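Local coordinates for protein spore germination lipase LipC (PDB 6NKD) that probably hydrolyses lipid esters as a member of the GDSL lipase family, with a likely part in spore germination, at residues V131-Y137 with I166-Y172; L12-A18 with H189-Y195; S87-Y91 with L145-W149. All blocks are in the same frame, centred on the assembly; numbering follows the deposited sequence.

Contact 1 (V131-Y137 with I166-Y172)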
loop_
_atom_site.group_PDB
_atom_site.type_symbol
_atom_site.label_atom_id
_atom_site.label_comp_id
_atom_site.label_asym_id
_atom_site.label_seq_id
_atom_site.Cartn_x
_atom_site.Cartn_y
_atom_site.Cartn_z
ATOM N N VAL A 131 18.589 14.998 -20.338
ATOM C CA VAL A 131 17.697 15.369 -19.245
ATOM C C VAL A 131 16.378 15.836 -19.842
ATOM O O VAL A 131 16.357 16.761 -20.664
ATOM C CB VAL A 131 18.298 16.465 -18.348
ATOM C CG1 VAL A 131 17.295 16.884 -17.287
ATOM C CG2 VAL A 131 19.589 15.980 -17.704
ATOM N N ARG A 132 15.285 15.199 -19.435
ATOM C CA ARG A 132 13.937 15.579 -19.845
ATOM C C ARG A 132 13.127 15.860 -18.586
ATOM O O ARG A 132 12.726 14.929 -17.881
ATOM C CB ARG A 132 13.278 14.483 -20.684
ATOM C CG ARG A 132 13.576 14.544 -22.179
ATOM C CD ARG A 132 14.952 13.998 -22.516
ATOM N NE ARG A 132 15.179 13.952 -23.959
ATOM C CZ ARG A 132 15.818 14.892 -24.646
ATOM N NH1 ARG A 132 16.306 15.956 -24.024
ATOM N NH2 ARG A 132 15.976 14.766 -25.958
ATOM N N LEU A 133 12.894 17.135 -18.296
ATOM C CA LEU A 133 12.091 17.538 -17.150
ATOM C C LEU A 133 10.714 17.978 -17.626
ATOM O O LEU A 133 10.594 18.712 -18.613
ATOM C CB LEU A 133 12.777 18.657 -16.362
ATOM C CG LEU A 133 13.215 19.912 -17.115
ATOM C CD1 LEU A 133 12.180 21.017 -16.966
ATOM C CD2 LEU A 133 14.577 20.377 -16.629
ATOM N N LEU A 134 9.680 17.523 -16.929
ATOM C CA LEU A 134 8.300 17.746 -17.332
ATOM C C LEU A 134 7.710 18.914 -16.557
ATOM O O LEU A 134 7.900 19.027 -15.342
ATOM C CB LEU A 134 7.457 16.492 -17.101
ATOM C CG LEU A 134 7.979 15.193 -17.716
ATOM C CD1 LEU A 134 8.862 14.432 -16.735
ATOM C CD2 LEU A 134 6.821 14.330 -18.190
ATOM N N ASN A 135 6.991 19.783 -17.263
ATOM C CA ASN A 135 6.358 20.911 -16.601
ATOM C C ASN A 135 5.063 20.461 -15.926
ATOM O O ASN A 135 4.718 19.275 -15.897
ATOM C CB ASN A 135 6.121 22.057 -17.588
ATOM C CG ASN A 135 5.230 21.670 -18.761
ATOM O OD1 ASN A 135 4.441 20.729 -18.689
ATOM N ND2 ASN A 135 5.350 22.415 -19.853
ATOM N N LEU A 136 4.332 21.425 -15.380
ATOM C CA LEU A 136 3.122 21.137 -14.629
ATOM C C LEU A 136 1.893 21.251 -15.521
ATOM O O LEU A 136 1.793 22.159 -16.352
ATOM C CB LEU A 136 2.992 22.090 -13.440
ATOM C CG LEU A 136 4.112 22.039 -12.400
ATOM C CD1 LEU A 136 3.872 23.073 -11.310
ATOM C CD2 LEU A 136 4.231 20.644 -11.805
ATOM N N TYR A 137 0.967 20.317 -15.347
ATOM C CA TYR A 137 -0.348 20.405 -15.960
ATOM C C TYR A 137 -1.336 21.014 -14.972
ATOM O O TYR A 137 -1.107 21.037 -13.760
ATOM C CB TYR A 137 -0.832 19.026 -16.415
ATOM C CG TYR A 137 -0.922 17.996 -15.308
ATOM C CD1 TYR A 137 -2.069 17.875 -14.533
ATOM C CD2 TYR A 137 0.137 17.138 -15.044
ATOM C CE1 TYR A 137 -2.156 16.936 -13.524
ATOM C CE2 TYR A 137 0.059 16.193 -14.037
ATOM C CZ TYR A 137 -1.090 16.097 -13.280
ATOM O OH TYR A 137 -1.176 15.161 -12.276
ATOM N N ILE A 166 19.045 19.127 -23.122
ATOM C CA ILE A 166 18.063 19.437 -22.090
ATOM C C ILE A 166 16.782 19.890 -22.774
ATOM O O ILE A 166 16.803 20.821 -23.589
ATOM C CB ILE A 166 18.579 20.516 -21.123
ATOM C CG1 ILE A 166 20.051 20.273 -20.778
ATOM C CG2 ILE A 166 17.728 20.548 -19.861
ATOM C CD1 ILE A 166 20.308 18.980 -20.040
ATOM N N LYS A 167 15.671 19.238 -22.445
ATOM C CA LYS A 167 14.376 19.572 -23.015
ATOM C C LYS A 167 13.331 19.644 -21.914
ATOM O O LYS A 167 13.364 18.862 -20.958
ATOM C CB LYS A 167 13.940 18.551 -24.077
ATOM C CG LYS A 167 14.623 18.718 -25.426
ATOM C CD LYS A 167 13.806 18.076 -26.537
ATOM C CE LYS A 167 14.373 18.413 -27.906
ATOM N NZ LYS A 167 13.476 17.953 -29.001
ATOM N N VAL A 168 12.409 20.591 -22.051
ATOM C CA VAL A 168 11.289 20.750 -21.133
ATOM C C VAL A 168 10.054 20.168 -21.804
ATOM O O VAL A 168 9.623 20.652 -22.858
ATOM C CB VAL A 168 11.074 22.223 -20.755
ATOM C CG1 VAL A 168 9.943 22.352 -19.748
ATOM C CG2 VAL A 168 12.360 22.818 -20.203
ATOM N N ILE A 169 9.487 19.129 -21.201
ATOM C CA ILE A 169 8.364 18.417 -21.800
ATOM C C ILE A 169 7.073 19.156 -21.478
ATOM O O ILE A 169 6.796 19.477 -20.316
ATOM C CB ILE A 169 8.319 16.964 -21.302
ATOM C CG1 ILE A 169 9.659 16.277 -21.572
ATOM C CG2 ILE A 169 7.185 16.202 -21.967
ATOM C CD1 ILE A 169 10.057 16.251 -23.033
ATOM N N ASP A 170 6.275 19.427 -22.513
ATOM C CA ASP A 170 5.045 20.204 -22.365
ATOM C C ASP A 170 3.929 19.280 -21.883
ATOM O O ASP A 170 3.044 18.863 -22.636
ATOM C CB ASP A 170 4.684 20.888 -23.678
ATOM C CG ASP A 170 3.680 22.009 -23.496
ATOM O OD1 ASP A 170 3.237 22.237 -22.349
ATOM O OD2 ASP A 170 3.339 22.667 -24.502
ATOM N N THR A 171 3.986 18.949 -20.589
ATOM C CA THR A 171 2.928 18.144 -19.989
ATOM C C THR A 171 1.600 18.888 -19.989
ATOM O O THR A 171 0.536 18.261 -20.040
ATOM C CB THR A 171 3.298 17.753 -18.556
ATOM O OG1 THR A 171 4.723 17.723 -18.417
ATOM C CG2 THR A 171 2.732 16.383 -18.222
ATOM N N TYR A 172 1.648 20.220 -19.926
ATOM C CA TYR A 172 0.428 21.020 -19.910
ATOM C C TYR A 172 -0.380 20.813 -21.186
ATOM O O TYR A 172 -1.601 20.618 -21.138
ATOM C CB TYR A 172 0.785 22.495 -19.717
ATOM C CG TYR A 172 -0.387 23.450 -19.756
ATOM C CD1 TYR A 172 -1.084 23.775 -18.598
ATOM C CD2 TYR A 172 -0.787 24.042 -20.948
ATOM C CE1 TYR A 172 -2.153 24.654 -18.632
ATOM C CE2 TYR A 172 -1.851 24.918 -20.990
ATOM C CZ TYR A 172 -2.531 25.221 -19.831
ATOM O OH TYR A 172 -3.593 26.098 -19.875
#

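Contact 2 (L12-A18 with H189-Y195). With SO4 (sulfate ion), chain C.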
loop_
_atom_site.group_PDB
_atom_site.type_symbol
_atom_site.label_atom_id
_atom_site.label_comp_id
_atom_site.label_asym_id
_atom_site.label_seq_id
_atom_site.Cartn_x
_atom_site.Cartn_y
_atom_site.Cartn_z
ATOM N N LEU A 12 4.412 11.504 -9.506
ATOM C CA LEU A 12 4.320 11.189 -10.929
ATOM C C LEU A 12 5.356 10.146 -11.327
ATOM O O LEU A 12 5.046 9.199 -12.061
ATOM C CB LEU A 12 4.489 12.457 -11.766
ATOM C CG LEU A 12 3.518 13.618 -11.526
ATOM C CD1 LEU A 12 3.570 14.605 -12.685
ATOM C CD2 LEU A 12 2.102 13.112 -11.306
ATOM N N THR A 13 6.594 10.300 -10.848
ATOM C CA THR A 13 7.628 9.308 -11.124
ATOM C C THR A 13 7.323 7.984 -10.434
ATOM O O THR A 13 7.696 6.920 -10.941
ATOM C CB THR A 13 8.996 9.842 -10.692
ATOM O OG1 THR A 13 9.225 11.120 -11.296
ATOM C CG2 THR A 13 10.110 8.890 -11.114
ATOM N N VAL A 14 6.646 8.028 -9.286
ATOM C CA VAL A 14 6.194 6.797 -8.648
ATOM C C VAL A 14 5.145 6.106 -9.510
ATOM O O VAL A 14 5.117 4.874 -9.612
ATOM C CB VAL A 14 5.659 7.096 -7.234
ATOM C CG1 VAL A 14 4.988 5.867 -6.640
ATOM C CG2 VAL A 14 6.781 7.582 -6.331
ATOM N N GLY A 15 4.281 6.882 -10.155
ATOM C CA GLY A 15 3.182 6.337 -10.920
ATOM C C GLY A 15 1.854 6.314 -10.198
ATOM O O GLY A 15 1.001 5.484 -10.536
ATOM N N VAL A 16 1.654 7.191 -9.216
ATOM C CA VAL A 16 0.420 7.199 -8.443
ATOM C C VAL A 16 -0.735 7.603 -9.344
ATOM O O VAL A 16 -0.629 8.555 -10.129
ATOM C CB VAL A 16 0.552 8.144 -7.238
ATOM C CG1 VAL A 16 -0.748 8.202 -6.447
ATOM C CG2 VAL A 16 1.706 7.707 -6.347
ATOM N N GLY A 17 -1.843 6.870 -9.253
ATOM C CA GLY A 17 -3.029 7.114 -10.044
ATOM C C GLY A 17 -3.321 6.019 -11.049
ATOM O O GLY A 17 -4.493 5.722 -11.305
ATOM N N ALA A 18 -2.280 5.407 -11.612
ATOM C CA ALA A 18 -2.446 4.317 -12.562
ATOM C C ALA A 18 -2.841 3.006 -11.899
ATOM O O ALA A 18 -3.266 2.081 -12.600
ATOM C CB ALA A 18 -1.151 4.117 -13.357
ATOM N N HIS A 189 -4.031 13.297 -9.716
ATOM C CA HIS A 189 -2.976 12.450 -10.250
ATOM C C HIS A 189 -3.413 11.818 -11.566
ATOM O O HIS A 189 -4.604 11.577 -11.782
ATOM C CB HIS A 189 -2.600 11.353 -9.248
ATOM C CG HIS A 189 -1.770 11.846 -8.106
ATOM N ND1 HIS A 189 -2.301 12.140 -6.868
ATOM C CD2 HIS A 189 -0.445 12.114 -8.018
ATOM C CE1 HIS A 189 -1.339 12.560 -6.065
ATOM N NE2 HIS A 189 -0.202 12.553 -6.740
ATOM N N PRO A 190 -2.473 11.549 -12.469
ATOM C CA PRO A 190 -2.846 11.029 -13.787
ATOM C C PRO A 190 -3.374 9.606 -13.708
ATOM O O PRO A 190 -3.160 8.877 -12.737
ATOM C CB PRO A 190 -1.534 11.080 -14.581
ATOM C CG PRO A 190 -0.622 11.969 -13.793
ATOM C CD PRO A 190 -1.026 11.790 -12.366
ATOM N N SER A 191 -4.077 9.222 -14.765
ATOM C CA SER A 191 -4.525 7.856 -14.968
ATOM C C SER A 191 -3.518 7.124 -15.853
ATOM O O SER A 191 -2.504 7.685 -16.279
ATOM C CB SER A 191 -5.920 7.846 -15.591
ATOM O OG SER A 191 -5.915 8.533 -16.832
ATOM N N SER A 192 -3.802 5.850 -16.131
ATOM C CA SER A 192 -2.961 5.100 -17.057
ATOM C C SER A 192 -2.984 5.726 -18.447
ATOM O O SER A 192 -1.967 5.729 -19.150
ATOM C CB SER A 192 -3.409 3.641 -17.113
ATOM O OG SER A 192 -3.102 2.975 -15.901
ATOM N N ARG A 193 -4.136 6.262 -18.858
ATOM C CA ARG A 193 -4.195 7.022 -20.103
ATOM C C ARG A 193 -3.290 8.245 -20.036
ATOM O O ARG A 193 -2.543 8.534 -20.979
ATOM C CB ARG A 193 -5.634 7.443 -20.399
ATOM C CG ARG A 193 -6.562 6.318 -20.809
ATOM C CD ARG A 193 -7.925 6.874 -21.181
ATOM N NE ARG A 193 -8.815 5.848 -21.710
ATOM C CZ ARG A 193 -9.663 5.146 -20.969
ATOM N NH1 ARG A 193 -9.737 5.363 -19.663
ATOM N NH2 ARG A 193 -10.439 4.230 -21.531
ATOM N N GLY A 194 -3.345 8.979 -18.921
ATOM C CA GLY A 194 -2.514 10.165 -18.786
ATOM C C GLY A 194 -1.033 9.839 -18.749
ATOM O O GLY A 194 -0.217 10.540 -19.351
ATOM N N TYR A 195 -0.666 8.770 -18.040
ATOM C CA TYR A 195 0.732 8.354 -18.022
ATOM C C TYR A 195 1.177 7.864 -19.393
ATOM O O TYR A 195 2.319 8.100 -19.803
ATOM C CB TYR A 195 0.950 7.269 -16.969
ATOM C CG TYR A 195 1.034 7.801 -15.558
ATOM C CD1 TYR A 195 2.040 8.682 -15.189
ATOM C CD2 TYR A 195 0.119 7.408 -14.591
ATOM C CE1 TYR A 195 2.126 9.169 -13.899
ATOM C CE2 TYR A 195 0.197 7.887 -13.298
ATOM C CZ TYR A 195 1.203 8.767 -12.958
ATOM O OH TYR A 195 1.286 9.246 -11.671
HETATM S S SO4 C . -7.224 4.460 -16.494
HETATM O O1 SO4 C . -8.552 5.027 -16.274
HETATM O O2 SO4 C . -6.416 4.634 -15.291
HETATM O O3 SO4 C . -6.582 5.141 -17.616
HETATM O O4 SO4 C . -7.343 3.035 -16.789
#

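Contact 3 (S87-Y91 with L145-W149)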
loop_
_atom_site.group_PDB
_atom_site.type_symbol
_atom_site.label_atom_id
_atom_site.label_comp_id
_atom_site.label_asym_id
_atom_site.label_seq_id
_atom_site.Cartn_x
_atom_site.Cartn_y
_atom_site.Cartn_z
ATOM N N SER A 87 -0.544 25.744 -2.438
ATOM C CA SER A 87 -0.766 27.167 -2.679
ATOM C C SER A 87 -2.241 27.470 -2.912
ATOM O O SER A 87 -2.746 28.501 -2.451
ATOM C CB SER A 87 0.073 27.635 -3.868
ATOM O OG SER A 87 1.456 27.510 -3.593
ATOM N N LEU A 88 -2.946 26.589 -3.626
ATOM C CA LEU A 88 -4.370 26.805 -3.860
ATOM C C LEU A 88 -5.156 26.793 -2.558
ATOM O O LEU A 88 -6.134 27.537 -2.415
ATOM C CB LEU A 88 -4.918 25.751 -4.821
ATOM C CG LEU A 88 -4.692 26.006 -6.311
ATOM C CD1 LEU A 88 -5.370 24.930 -7.142
ATOM C CD2 LEU A 88 -5.199 27.387 -6.697
ATOM N N GLU A 89 -4.748 25.960 -1.599
ATOM C CA GLU A 89 -5.413 25.951 -0.302
ATOM C C GLU A 89 -5.037 27.167 0.533
ATOM O O GLU A 89 -5.870 27.673 1.291
ATOM C CB GLU A 89 -5.077 24.665 0.454
ATOM C CG GLU A 89 -5.401 23.389 -0.312
ATOM C CD GLU A 89 -6.867 23.285 -0.694
ATOM O OE1 GLU A 89 -7.724 23.737 0.094
ATOM O OE2 GLU A 89 -7.162 22.749 -1.783
ATOM N N ILE A 90 -3.799 27.649 0.414
ATOM C CA ILE A 90 -3.417 28.864 1.125
ATOM C C ILE A 90 -4.120 30.070 0.519
ATOM O O ILE A 90 -4.577 30.966 1.239
ATOM C CB ILE A 90 -1.887 29.033 1.124
ATOM C CG1 ILE A 90 -1.223 27.907 1.919
ATOM C CG2 ILE A 90 -1.498 30.383 1.709
ATOM C CD1 ILE A 90 0.288 28.001 1.963
ATOM N N TYR A 91 -4.232 30.110 -0.813
ATOM C CA TYR A 91 -4.950 31.205 -1.453
ATOM C C TYR A 91 -6.428 31.191 -1.085
ATOM O O TYR A 91 -7.050 32.253 -0.980
ATOM C CB TYR A 91 -4.783 31.139 -2.973
ATOM C CG TYR A 91 -5.491 32.260 -3.704
ATOM C CD1 TYR A 91 -4.849 33.465 -3.956
ATOM C CD2 TYR A 91 -6.806 32.117 -4.130
ATOM C CE1 TYR A 91 -5.493 34.494 -4.618
ATOM C CE2 TYR A 91 -7.460 33.143 -4.789
ATOM C CZ TYR A 91 -6.798 34.327 -5.032
ATOM O OH TYR A 91 -7.444 35.349 -5.690
ATOM N N LEU A 145 -7.236 31.013 -11.905
ATOM C CA LEU A 145 -6.023 31.300 -11.147
ATOM C C LEU A 145 -5.062 30.118 -11.183
ATOM O O LEU A 145 -3.841 30.302 -11.238
ATOM C CB LEU A 145 -6.370 31.662 -9.706
ATOM C CG LEU A 145 -5.171 32.113 -8.869
ATOM C CD1 LEU A 145 -4.740 33.520 -9.259
ATOM C CD2 LEU A 145 -5.478 32.026 -7.389
ATOM N N ALA A 146 -5.597 28.896 -11.152
ATOM C CA ALA A 146 -4.743 27.720 -11.275
ATOM C C ALA A 146 -4.103 27.652 -12.655
ATOM O O ALA A 146 -2.927 27.294 -12.784
ATOM C CB ALA A 146 -5.546 26.453 -10.988
ATOM N N ASP A 147 -4.858 28.000 -13.698
ATOM C CA ASP A 147 -4.302 27.981 -15.046
ATOM C C ASP A 147 -3.268 29.085 -15.229
ATOM O O ASP A 147 -2.222 28.867 -15.850
ATOM C CB ASP A 147 -5.422 28.113 -16.077
ATOM C CG ASP A 147 -4.961 27.780 -17.482
ATOM O OD1 ASP A 147 -4.714 26.586 -17.759
ATOM O OD2 ASP A 147 -4.849 28.708 -18.309
ATOM N N LYS A 148 -3.544 30.274 -14.691
ATOM C CA LYS A 148 -2.595 31.378 -14.801
ATOM C C LYS A 148 -1.319 31.087 -14.023
ATOM O O LYS A 148 -0.214 31.364 -14.504
ATOM C CB LYS A 148 -3.244 32.673 -14.309
ATOM C CG LYS A 148 -2.344 33.898 -14.370
ATOM C CD LYS A 148 -3.081 35.137 -13.882
ATOM C CE LYS A 148 -2.254 36.399 -14.079
ATOM N NZ LYS A 148 -3.002 37.624 -13.678
ATOM N N TRP A 149 -1.453 30.527 -12.820
ATOM C CA TRP A 149 -0.283 30.219 -12.003
ATOM C C TRP A 149 0.614 29.200 -12.694
ATOM O O TRP A 149 1.837 29.372 -12.759
ATOM C CB TRP A 149 -0.726 29.701 -10.635
ATOM C CG TRP A 149 -0.991 30.777 -9.623
ATOM C CD1 TRP A 149 -0.780 32.117 -9.775
ATOM C CD2 TRP A 149 -1.510 30.598 -8.299
ATOM N NE1 TRP A 149 -1.137 32.784 -8.627
ATOM C CE2 TRP A 149 -1.587 31.874 -7.706
ATOM C CE3 TRP A 149 -1.915 29.484 -7.558
ATOM C CZ2 TRP A 149 -2.055 32.067 -6.407
ATOM C CZ3 TRP A 149 -2.379 29.676 -6.269
ATOM C CH2 TRP A 149 -2.445 30.959 -5.706
#

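Contact 1 (V131-Y137 with I166-Y172)
Val131 and Ile166 form the first of four parallel bridges between strands 130-134 and 166-169, and Leu134 with Ile169 the last. With helix 144-157 between them in the chain, the strands form a beta-alpha-beta unit of the GDSL lipase fold. Backbone bonds cross in the usual parallel ladder: Lys167 N gives to Val131 O, Leu133 N to Lys167 O, and Ile169 N to Leu133 O at 2.8 Å. Asn135 N extends the ladder to Ile169 O beyond the last bridge.

Apolar pairs lie on both faces. On one face, Leu133 CD1 meets Val168 CG2 at 3.7 Å, and Val131 CB meets Ile166 CD1. On the other, Leu134 CG lies 4.0 Å from Ile169 CB, and both side chains point the same way. Helix 192-204 packs over this second face.

Arg132 and Lys167 run alongside each other although their charges are alike. CD of Lys167 lies over a face of the guanidinium group. The two charged ends go to backbone carbonyls instead, Arg132 NH1 to Pro164 O and Lys167 NZ to Ala205 O.

The polar junction lies where the second strand turns into helix 171-175. Tyr137 CB packs on Thr171 O and its OH bonds Val188 O, near the probable active-site His189. With chi1 at 60°, CG of Asn135 sits between its backbone N and carbonyl carbon, and the amide reaches the start of this helix. Its OD1 accepts from Tyr172 N at 3.1 Å, and more weakly from Thr171 N. Asn135 ND2 gives to Asp170 OD1 at 3.3 Å, and meets the carboxylate from above its plane.

Contact 2 (L12-A18 with H189-Y195)
The CA atoms of Ala18 and Ser192, the closest such pair, lie 4.6 Å apart. Helix 11-14 ends in a Schellman motif with Gly15 at C-prime, and the chain then runs past the loop before helix 192-204. Gly17, whose phi of 113° suits glycine, lies with CA 3.2 Å from Pro190 O.

Tyr195 has CG beside its backbone N, opposite the carbonyl carbon (chi1 -78°), which sends the ring across to Val16. Its OH donates to Val16 O at 2.6 Å, tilted 31° out of the carbonyl plane. Pro190 CB lies over a face of the same ring, and Ala18 CB touches its CD2. Leu12 CD2 packs on Pro190 CD at 3.6 Å.

Val16 CG1 makes a CH-pi contact over the centre of the His189 ring, 4.1 Å from the centroid. Glu55 of a second subunit packs against both residues. Ser192 N gives to sulfate O2 and Arg193 N to sulfate O3, both at 3.0 Å. The ion probably comes from the crystallisation liquor.

His189 ND1 is hydrogen-bonded to Asp186 OD2, and NE2 to Ser11 OG. With Val16 over the ring, these bonds probably fix its rotation, consistent with a Ser-His-Asp triad with Ser11 as nucleophile.

Contact 3 (S87-Y91 with L145-W149)
Tyr91 N donates to Ser87 O at 2.7 Å. This helical bond ties together two residues that both meet Trp149 of the other helix. The side chains across the contact meet by apolar and aromatic packing.

The two rings form an offset edge-to-face pair. The edge of Trp149 is turned toward the face of Tyr91, with the centroids 5.5 Å apart and the planes at 88°. Tyr91 CB also lies at the indole edge, 3.6 Å from Trp149 CH2. Leu145 fills the corner between the rings. Its CD2 lies over the centre of the Tyr91 ring, and its CG lies over a face of the indole. With CG anti to the backbone N (chi1 -179°), the ring of Tyr91 is set against Leu145 CD2.

The pairing joins helix 81-94, which follows strand 74-77, to helix 144-157, the crossover helix between strands 130-134 and 166-169 of the alpha/beta fold. The axes of the two short helical segments come no closer than 11.8 Å and make an angle of 131°, and the gap is spanned mainly by Leu88, Tyr91, Leu145 and Trp149.

Leu88 divides its branches between two partners. CD2 touches Trp149 CZ3 at 3.7 Å, and CD1 reaches Ala146 CB at 4.1 Å. Replacing Tyr91 with an alanine would probably leave Leu145 CD2 and the indole edge without the ring face they pack against, and open a gap between the helices. Ser87 CB approaches Trp149 CZ3 at 4.0 Å, while its OG bonds Asp83 O within its own helix. Phe100 of helix 98-122 stacks on the Trp149 indole.

In the fold
From the N terminus, the chain first supplies residues 12-18, which are met by residues 189-195 near the C terminus in contact 2. Contacts 1 and 3 both fall within this long loop. Residues 87-91 open contact 3 and residues 131-137 open contact 1. Contact 3 then closes at 145-149, before contact 1 closes at 166-172, so these two cross. Contact 1 joins neighbouring sheet strands, contact 3 joins two helices, and contact 2 joins the N-terminal and C-terminal parts around the probable catalytic site. Tyr137 OH of contact 1 packs against Leu12, His189 and Pro190 of contact 2. Tyr172 probably hydrogen-bonds Asp147, linking contacts 1 and 3. Contacts 2 and 3 do not touch.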